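Local coordinates for protein BIS(5'-nucleosyl)-tetraphosphatase (Diadenosine tetraphosphatase), putative (Plasmodium falciparum, PDB 5CFJ) that probably hydrolyses diadenosine tetraphosphate asymmetrically, as a Nudix-family Ap4A hydrolase of the malaria parasite, at residues D74-L85 with T96-N105. Residues are numbered along the deposited sequence; the frame is centred on the assembly and turned at random. Where two conformers were deposited one is given.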
# COMPACT_ATOMS: atom_id res chain seq x y z
N ASP A 74 15.49 1.71 3.06
CA ASP A 74 16.29 2.86 3.47
C ASP A 74 15.64 4.17 3.03
O ASP A 74 16.01 5.24 3.51
CB ASP A 74 17.72 2.76 2.92
CG ASP A 74 17.75 2.79 1.42
OD1 ASP A 74 17.30 1.81 0.80
OD2 ASP A 74 18.21 3.80 0.85
N LYS A 75 14.67 4.09 2.13
CA LYS A 75 14.00 5.28 1.61
C LYS A 75 12.81 5.73 2.44
O LYS A 75 12.26 6.80 2.21
CB LYS A 75 13.52 5.04 0.18
CG LYS A 75 14.62 4.66 -0.78
CD LYS A 75 15.71 5.71 -0.82
CE LYS A 75 16.70 5.43 -1.93
NZ LYS A 75 17.36 4.10 -1.80
N TYR A 76 12.39 4.90 3.39
CA TYR A 76 11.20 5.26 4.16
C TYR A 76 11.35 4.94 5.64
O TYR A 76 12.19 4.12 6.04
CB TYR A 76 9.95 4.59 3.57
CG TYR A 76 9.99 3.09 3.34
CD1 TYR A 76 9.89 2.19 4.39
CD2 TYR A 76 10.08 2.58 2.04
CE1 TYR A 76 9.89 0.83 4.16
CE2 TYR A 76 10.08 1.22 1.81
CZ TYR A 76 9.99 0.35 2.87
OH TYR A 76 9.99 -1.02 2.64
N LYS A 77 10.54 5.62 6.44
CA LYS A 77 10.50 5.43 7.87
C LYS A 77 9.30 4.57 8.21
O LYS A 77 8.16 4.98 7.98
CB LYS A 77 10.41 6.76 8.59
CG LYS A 77 10.37 6.64 10.10
CD LYS A 77 10.16 8.00 10.73
CE LYS A 77 10.03 7.93 12.23
NZ LYS A 77 9.87 9.30 12.79
N LEU A 78 9.54 3.38 8.74
CA LEU A 78 8.46 2.53 9.19
C LEU A 78 7.81 3.17 10.40
O LEU A 78 8.49 3.53 11.37
CB LEU A 78 8.96 1.12 9.50
CG LEU A 78 9.39 0.28 8.30
CD1 LEU A 78 10.23 -0.91 8.74
CD2 LEU A 78 8.18 -0.19 7.50
N LEU A 79 6.50 3.33 10.35
CA LEU A 79 5.77 3.94 11.45
C LEU A 79 5.02 2.90 12.26
O LEU A 79 4.81 1.77 11.82
CB LEU A 79 4.79 5.00 10.92
CG LEU A 79 5.47 6.09 10.09
CD1 LEU A 79 4.43 7.07 9.56
CD2 LEU A 79 6.54 6.83 10.89
N ASN A 80 4.59 3.30 13.44
CA ASN A 80 3.96 2.38 14.37
C ASN A 80 2.46 2.20 14.10
O ASN A 80 1.62 2.40 14.98
CB ASN A 80 4.17 2.87 15.79
CG ASN A 80 3.70 1.87 16.80
OD1 ASN A 80 3.85 0.67 16.59
ND2 ASN A 80 3.10 2.36 17.88
N TYR A 81 2.12 1.82 12.87
CA TYR A 81 0.74 1.59 12.50
C TYR A 81 0.68 0.39 11.57
O TYR A 81 1.42 0.32 10.59
CB TYR A 81 0.12 2.82 11.81
CG TYR A 81 -1.30 2.59 11.36
CD1 TYR A 81 -1.57 2.00 10.13
CD2 TYR A 81 -2.37 2.95 12.16
CE1 TYR A 81 -2.87 1.76 9.71
CE2 TYR A 81 -3.67 2.72 11.75
CZ TYR A 81 -3.92 2.13 10.52
OH TYR A 81 -5.20 1.90 10.11
N GLN A 82 -0.21 -0.54 11.86
CA GLN A 82 -0.49 -1.65 10.96
C GLN A 82 -1.96 -2.01 11.04
O GLN A 82 -2.62 -1.76 12.06
CB GLN A 82 0.36 -2.87 11.29
CG GLN A 82 0.03 -3.47 12.64
CD GLN A 82 0.76 -4.78 12.89
OE1 GLN A 82 0.15 -5.85 12.94
NE2 GLN A 82 2.07 -4.69 13.08
N LYS A 83 -2.48 -2.58 9.97
CA LYS A 83 -3.84 -3.07 10.00
C LYS A 83 -3.98 -4.28 9.11
O LYS A 83 -3.44 -4.32 8.00
CB LYS A 83 -4.85 -1.99 9.57
CG LYS A 83 -6.31 -2.41 9.82
CD LYS A 83 -7.33 -1.34 9.49
CE LYS A 83 -8.73 -1.82 9.86
NZ LYS A 83 -9.80 -0.83 9.57
N THR A 84 -4.73 -5.26 9.59
CA THR A 84 -5.04 -6.45 8.83
C THR A 84 -6.47 -6.35 8.31
O THR A 84 -7.40 -6.10 9.06
CB THR A 84 -4.85 -7.70 9.69
OG1 THR A 84 -3.48 -7.77 10.10
CG2 THR A 84 -5.17 -8.94 8.90
N LEU A 85 -6.61 -6.52 7.01
CA LEU A 85 -7.90 -6.52 6.33
C LEU A 85 -8.25 -7.94 5.94
O LEU A 85 -7.46 -8.60 5.29
CB LEU A 85 -7.86 -5.65 5.08
CG LEU A 85 -7.35 -4.22 5.23
CD1 LEU A 85 -7.43 -3.49 3.90
CD2 LEU A 85 -8.12 -3.48 6.31
N THR A 96 -4.88 -9.40 4.30
CA THR A 96 -3.71 -8.62 3.93
C THR A 96 -3.35 -7.70 5.08
O THR A 96 -4.21 -7.00 5.59
CB THR A 96 -3.93 -7.80 2.66
OG1 THR A 96 -4.23 -8.70 1.58
CG2 THR A 96 -2.67 -7.02 2.33
N THR A 97 -2.09 -7.73 5.51
CA THR A 97 -1.62 -6.85 6.55
C THR A 97 -0.76 -5.75 5.94
O THR A 97 0.18 -6.05 5.21
CB THR A 97 -0.82 -7.61 7.60
OG1 THR A 97 -1.65 -8.62 8.18
CG2 THR A 97 -0.33 -6.69 8.70
N TYR A 98 -1.13 -4.50 6.22
CA TYR A 98 -0.37 -3.35 5.75
C TYR A 98 0.35 -2.69 6.91
O TYR A 98 -0.23 -2.51 7.99
CB TYR A 98 -1.30 -2.33 5.08
CG TYR A 98 -1.89 -2.81 3.79
CD1 TYR A 98 -1.14 -2.79 2.61
CD2 TYR A 98 -3.20 -3.27 3.72
CE1 TYR A 98 -1.69 -3.22 1.42
CE2 TYR A 98 -3.75 -3.69 2.53
CZ TYR A 98 -2.99 -3.67 1.38
OH TYR A 98 -3.53 -4.09 0.18
N TYR A 99 1.60 -2.31 6.67
CA TYR A 99 2.45 -1.62 7.64
C TYR A 99 2.69 -0.22 7.09
O TYR A 99 3.16 -0.08 5.97
CB TYR A 99 3.78 -2.34 7.84
CG TYR A 99 3.63 -3.81 8.19
CD1 TYR A 99 3.54 -4.77 7.19
CD2 TYR A 99 3.55 -4.23 9.51
CE1 TYR A 99 3.40 -6.11 7.49
CE2 TYR A 99 3.40 -5.58 9.82
CZ TYR A 99 3.32 -6.50 8.81
OH TYR A 99 3.17 -7.83 9.09
N LEU A 100 2.36 0.80 7.87
CA LEU A 100 2.52 2.18 7.41
C LEU A 100 3.98 2.61 7.37
O LEU A 100 4.73 2.33 8.30
CB LEU A 100 1.73 3.12 8.32
CG LEU A 100 1.66 4.61 7.96
CD1 LEU A 100 0.93 4.85 6.64
CD2 LEU A 100 1.00 5.39 9.08
N ALA A 101 4.37 3.31 6.31
CA ALA A 101 5.71 3.88 6.24
C ALA A 101 5.65 5.22 5.54
O ALA A 101 4.82 5.41 4.65
CB ALA A 101 6.66 2.95 5.51
N MET A 102 6.50 6.15 5.94
CA MET A 102 6.55 7.44 5.27
C MET A 102 7.80 7.56 4.42
O MET A 102 8.93 7.43 4.89
CB MET A 102 6.50 8.59 6.27
CG MET A 102 6.27 9.93 5.59
SD MET A 102 6.29 11.29 6.77
CE MET A 102 4.96 10.83 7.88
N LEU A 103 7.57 7.79 3.13
CA LEU A 103 8.63 8.01 2.19
C LEU A 103 9.28 9.34 2.54
O LEU A 103 8.59 10.35 2.66
CB LEU A 103 8.09 8.01 0.77
CG LEU A 103 9.10 8.05 -0.37
CD1 LEU A 103 9.96 6.79 -0.39
CD2 LEU A 103 8.35 8.23 -1.66
N LEU A 104 10.59 9.34 2.71
CA LEU A 104 11.30 10.51 3.20
C LEU A 104 11.59 11.53 2.08
O LEU A 104 11.64 12.73 2.33
CB LEU A 104 12.58 10.07 3.91
CG LEU A 104 12.25 9.25 5.18
CD1 LEU A 104 13.32 8.22 5.52
CD2 LEU A 104 12.02 10.20 6.33
N ASN A 105 11.76 11.03 0.86
CA ASN A 105 11.88 11.86 -0.33
C ASN A 105 10.65 11.65 -1.21
O ASN A 105 10.53 10.61 -1.86
CB ASN A 105 13.14 11.51 -1.11
CG ASN A 105 13.17 12.13 -2.48
OD1 ASN A 105 12.60 13.20 -2.71
ND2 ASN A 105 13.84 11.47 -3.41
O HOH W 1 13.05 8.54 0.36
O HOH W 2 5.50 0.03 9.84
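Chi1 of Q82 is 65°, which puts CG over the backbone, flanked by N and C, and the extended chain beyond runs alongside the Y99 side chain, pointing the same way. NE2 of Q82 reaches the ring edge of Y99 near its plane, 3.6 Å from CE2, with amide and ring planes 82° apart. Y76 has a similar first torsion, which lays its ring beside A101: CD1 of Y76 is 3.5 Å from CB of A101. On this same face T84 and T97 share a hydroxyl-hydroxyl hydrogen bond, OG1 to OG1 2.8 Å.

The opposite face, that of Y98 and M102, is apolar around L100, whose CD2 meets CD1 of L79 at 3.8 Å and CB of Y81 at 3.9 Å; L79 CD1 also approaches M102 CE. Farther along, the L85 side chain runs nearly perpendicular to that of Y98 and brings its CD1 to the ring edge. F146, L139 and L147 of helix 134-147 pack on L100, Y98 and L79, while helix 57-69 touches Y76, L78 and Y99 on the face of Y76 and Y99.

Paired amides set the register: K77 with M102, K83 with Y98 and L85 with T96 each exchange two backbone hydrogen bonds. Between L78 and Q82 it slips by two residues. There L100 divides its bonds, its O accepting from L79 N and its N donating to Y81 O (2.9 Å, nearly straight). N80 centres an inverse gamma turn, and a water donates to both L79 O and L100 O, 2.7 Å from the former, bridging the strands at the irregularity.

The 164° angle between strands 81-85 and 96-103 confirms the antiparallel course: this is a beta hairpin interrupted by a beta bulge, joined through 96-103 to parallel strand 6-16 in the mixed sheet of the Nudix alpha/beta/alpha fold.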